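Local atomic coordinates of fluoride-specific ion channel FluC (Bordetella pertussis, PDB entry 5NKQ), a protein that forms a fluoride-specific membrane channel that lets toxic fluoride leave the cell and does not transport chloride. Residues G15-L18 against G19-R23; T39-A42 against N43-G47. All blocks are in the same frame, centred on the assembly; numbering follows the deposited sequence.

How the interactions relate
From the N terminus, the chain first enters helix 6-30, where interaction 1 joins residues 15-18 to 19-23, about two and a half turns in all. It then passes through a short connection into helix 37-59, whose early turns hold interaction 2, residues 39-42 against 43-47. Neither contact closes a loop: each is a local contact, three to four residues apart, inside a single transmembrane helix. They lie in series, with no nesting or crossing. Their centres are about 13 Å apart, and the two helices meet where R23 CG packs 4.2 Å from A42 CB. Interaction 1 belongs to the subunit interface near the sodium ion, and interaction 2 to the fluoride pathway.

Interaction 1: G15-L18 against G19-R23; sequences GATL and GAWLR
T17 and W21, one helical turn apart, lie side by side, with the T17 methyl set against one face of the indole. T17 CG2 is 3.6 Å from the centroid of the W21 six-membered ring and 20° off its normal, which meets the criterion for a CH-pi contact. T17 O covers the same face nearer the pyrrole part, at 3.2 Å from W21 CG. T17 CG2 stands anti to the backbone N (chi1 -67° for OG1), a rotamer that turns the methyl to the ring and OG1 back along the helix, where it hydrogen-bonds G13 O. L18 adds a looser apolar contact: its CD2 approaches W21 obliquely, 3.9 Å from CE3.

The backbone sets this spacing. W21 N donates to T17 O at 3.0 Å, and the same i to i+4 pattern joins G19 N to G15 O at 2.9 Å, A20 N to A16 O, and L22 N to L18 O. These bonds identify a regular alpha-helix.

Further out, W21 NE1 hydrogen-bonds F9 O of the second subunit and the two aromatic rings meet edge-to-face, which would restrain the rotation of the indole. A16 and A20 pack reciprocally on A20 and A16 of that subunit, while T17 meets its counterpart, so A16, T17 and A20 form a small-residue patch where helix 6-30 meets the second subunit. The side chain of A20 is about 7 Å from the bound sodium ion. R23 reaches G78 O of its own chain and T73 O of the second subunit. On another side of helix 6-30, L18 and L22 rest against F75 of helix 65-79, and L22 also touches L79 there.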
loop_
_atom_site.group_PDB
_atom_site.type_symbol
_atom_site.label_atom_id
_atom_site.label_comp_id
_atom_site.label_asym_id
_atom_site.label_seq_id
_atom_site.Cartn_x
_atom_site.Cartn_y
_atom_site.Cartn_z
ATOM N N GLY A 15 15.330 -2.450 7.257
ATOM C CA GLY A 15 14.079 -1.794 7.603
ATOM C C GLY A 15 12.869 -2.540 7.077
ATOM O O GLY A 15 11.908 -2.790 7.810
ATOM N N ALA A 16 12.906 -2.920 5.796
ATOM C CA ALA A 16 11.777 -3.624 5.196
ATOM C C ALA A 16 11.529 -4.969 5.864
ATOM O O ALA A 16 10.378 -5.409 5.963
ATOM C CB ALA A 16 12.012 -3.814 3.699
ATOM N N THR A 17 12.590 -5.636 6.322
ATOM C CA THR A 17 12.423 -6.910 7.011
ATOM C C THR A 17 11.693 -6.724 8.337
ATOM O O THR A 17 10.770 -7.481 8.661
ATOM C CB THR A 17 13.786 -7.569 7.228
ATOM O OG1 THR A 17 14.344 -7.938 5.960
ATOM C CG2 THR A 17 13.647 -8.808 8.091
ATOM N N LEU A 18 12.090 -5.712 9.113
ATOM C CA LEU A 18 11.416 -5.442 10.380
ATOM C C LEU A 18 9.978 -4.987 10.155
ATOM O O LEU A 18 9.076 -5.373 10.908
ATOM C CB LEU A 18 12.193 -4.390 11.171
ATOM C CG LEU A 18 13.628 -4.754 11.560
ATOM C CD1 LEU A 18 14.317 -3.576 12.232
ATOM C CD2 LEU A 18 13.644 -5.978 12.463
ATOM N N GLY A 19 9.748 -4.169 9.127
ATOM C CA GLY A 19 8.396 -3.711 8.848
ATOM C C GLY A 19 7.481 -4.833 8.396
ATOM O O GLY A 19 6.307 -4.877 8.777
ATOM N N ALA A 20 8.000 -5.752 7.580
ATOM C CA ALA A 20 7.195 -6.887 7.141
ATOM C C ALA A 20 6.943 -7.867 8.278
ATOM O O ALA A 20 5.875 -8.490 8.332
ATOM C CB ALA A 20 7.874 -7.593 5.971
ATOM N N TRP A 21 7.908 -8.023 9.187
ATOM C CA TRP A 21 7.689 -8.863 10.360
ATOM C C TRP A 21 6.584 -8.294 11.240
ATOM O O TRP A 21 5.758 -9.042 11.775
ATOM C CB TRP A 21 8.986 -9.004 11.158
ATOM C CG TRP A 21 9.992 -9.924 10.535
ATOM C CD1 TRP A 21 9.804 -10.740 9.458
ATOM C CD2 TRP A 21 11.347 -10.123 10.957
ATOM N NE1 TRP A 21 10.958 -11.435 9.182
ATOM C CE2 TRP A 21 11.920 -11.074 10.088
ATOM C CE3 TRP A 21 12.131 -9.589 11.985
ATOM C CZ2 TRP A 21 13.241 -11.504 10.218
ATOM C CZ3 TRP A 21 13.443 -10.016 12.111
ATOM C CH2 TRP A 21 13.983 -10.963 11.232
ATOM N N LEU A 22 6.552 -6.969 11.398
ATOM C CA LEU A 22 5.526 -6.346 12.228
ATOM C C LEU A 22 4.146 -6.480 11.596
ATOM O O LEU A 22 3.169 -6.788 12.289
ATOM C CB LEU A 22 5.869 -4.876 12.469
ATOM C CG LEU A 22 4.855 -4.077 13.289
ATOM C CD1 LEU A 22 4.597 -4.753 14.627
ATOM C CD2 LEU A 22 5.336 -2.649 13.488
ATOM N N ARG A 23 4.043 -6.247 10.286
ATOM C CA ARG A 23 2.763 -6.419 9.605
ATOM C C ARG A 23 2.291 -7.866 9.682
ATOM O O ARG A 23 1.098 -8.131 9.868
ATOM C CB ARG A 23 2.877 -5.965 8.150
ATOM C CG ARG A 23 1.741 -6.440 7.258
ATOM C CD ARG A 23 1.809 -5.800 5.882
ATOM N NE ARG A 23 3.157 -5.841 5.320
ATOM C CZ ARG A 23 3.628 -6.836 4.576
ATOM N NH1 ARG A 23 2.858 -7.880 4.300
ATOM N NH2 ARG A 23 4.866 -6.788 4.107
#

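Interaction 2: T39-A42 against N43-G47; sequences TLTA and NLVGG. With F (fluoride ion), chain J.
The carboxamide of N43 has T39 O over one face, 3.6 Å from N43 CG, while its ND2 end carries the fluoride ion. The site is on transmembrane helix 37-59 of the Fluc channel fold, where N43 is an experimentally established ligand in both fluoride sites. N43 ND2 donates to the fluoride at 2.8 Å with an N-H...F angle of 145°, moderately bent. Because N43 OD1 accepts a hydrogen bond from T81 N, the amide has a defined orientation, with its NH2 presented to the anion. S108 OG also hydrogen-bonds the ion, F85 and Y104 complete the pocket, and F82 of the second subunit packs on N43.

T39 runs alongside N43, pointing the same way. Its methyl CG2 comes within 3.9 Å of the fluoride, giving the pocket an apolar wall, while OG1 is engaged by E88 OE1. L40 supplies another part of that wall, its CA lying 3.8 Å from the ion. With CG anti to the backbone N (chi1 -176°), the branch brings CD1 to 4.0 Å from the fluoride. The same branch meets L44 at an angle, L40 CG to L44 CD1 being 3.8 Å. One amide N-H, one hydroxyl and these carbon atoms thus all line the site.

Backbone bonds from N43 N to T39 O, L44 N to L40 O, V45 N to T41 O and G46 N to A42 O hold the helical frame that sets these side chains. One turn beyond N43, G47 belongs with N43 to the pocket of the other fluoride, together with T80 and S112. T41 and V45 run side by side: V45 CG2 lies 3.2 Å from T41 O and 4.1 Å from T41 CG2.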
loop_
_atom_site.group_PDB
_atom_site.type_symbol
_atom_site.label_atom_id
_atom_site.label_comp_id
_atom_site.label_asym_id
_atom_site.label_seq_id
_atom_site.Cartn_x
_atom_site.Cartn_y
_atom_site.Cartn_z
ATOM N N THR A 39 -4.348 -5.862 8.734
ATOM C CA THR A 39 -3.886 -5.101 7.578
ATOM C C THR A 39 -4.226 -3.624 7.726
ATOM O O THR A 39 -3.405 -2.754 7.410
ATOM C CB THR A 39 -4.502 -5.659 6.294
ATOM O OG1 THR A 39 -4.246 -7.066 6.207
ATOM C CG2 THR A 39 -3.909 -4.962 5.074
ATOM N N LEU A 40 -5.434 -3.324 8.207
ATOM C CA LEU A 40 -5.832 -1.933 8.398
ATOM C C LEU A 40 -4.979 -1.260 9.465
ATOM O O LEU A 40 -4.574 -0.102 9.303
ATOM C CB LEU A 40 -7.313 -1.859 8.763
ATOM C CG LEU A 40 -7.905 -0.457 8.914
ATOM C CD1 LEU A 40 -7.747 0.329 7.620
ATOM C CD2 LEU A 40 -9.367 -0.536 9.323
ATOM N N THR A 41 -4.691 -1.969 10.560
ATOM C CA THR A 41 -3.829 -1.407 11.596
ATOM C C THR A 41 -2.441 -1.102 11.047
ATOM O O THR A 41 -1.866 -0.049 11.345
ATOM C CB THR A 41 -3.736 -2.366 12.784
ATOM O OG1 THR A 41 -5.036 -2.540 13.361
ATOM C CG2 THR A 41 -2.786 -1.820 13.844
ATOM N N ALA A 42 -1.893 -2.006 10.231
ATOM C CA ALA A 42 -0.571 -1.778 9.657
ATOM C C ALA A 42 -0.565 -0.557 8.748
ATOM O O ALA A 42 0.388 0.232 8.760
ATOM C CB ALA A 42 -0.110 -3.020 8.894
ATOM N N ASN A 43 -1.624 -0.378 7.954
ATOM C CA ASN A 43 -1.684 0.768 7.055
ATOM C C ASN A 43 -1.952 2.062 7.816
ATOM O O ASN A 43 -1.393 3.112 7.479
ATOM C CB ASN A 43 -2.750 0.541 5.982
ATOM C CG ASN A 43 -2.309 -0.455 4.927
ATOM O OD1 ASN A 43 -1.114 -0.638 4.694
ATOM N ND2 ASN A 43 -3.274 -1.100 4.279
ATOM N N LEU A 44 -2.800 2.008 8.846
ATOM C CA LEU A 44 -3.087 3.206 9.629
ATOM C C LEU A 44 -1.868 3.645 10.431
ATOM O O LEU A 44 -1.532 4.835 10.466
ATOM C CB LEU A 44 -4.280 2.962 10.554
ATOM C CG LEU A 44 -5.655 2.841 9.894
ATOM C CD1 LEU A 44 -6.731 2.586 10.938
ATOM C CD2 LEU A 44 -5.972 4.084 9.083
ATOM N N VAL A 45 -1.196 2.696 11.087
ATOM C CA VAL A 45 0.005 3.030 11.851
ATOM C C VAL A 45 1.107 3.520 10.922
ATOM O O VAL A 45 1.801 4.501 11.219
ATOM C CB VAL A 45 0.459 1.819 12.687
ATOM C CG1 VAL A 45 1.852 2.047 13.249
ATOM C CG2 VAL A 45 -0.531 1.557 13.811
ATOM N N GLY A 46 1.283 2.852 9.780
ATOM C CA GLY A 46 2.286 3.296 8.827
ATOM C C GLY A 46 1.975 4.660 8.244
ATOM O O GLY A 46 2.882 5.453 7.977
ATOM N N GLY A 47 0.690 4.953 8.035
ATOM C CA GLY A 47 0.314 6.273 7.557
ATOM C C GLY A 47 0.622 7.362 8.566
ATOM O O GLY A 47 1.070 8.452 8.201
HETATM F F F J . -5.991 -1.676 4.640
#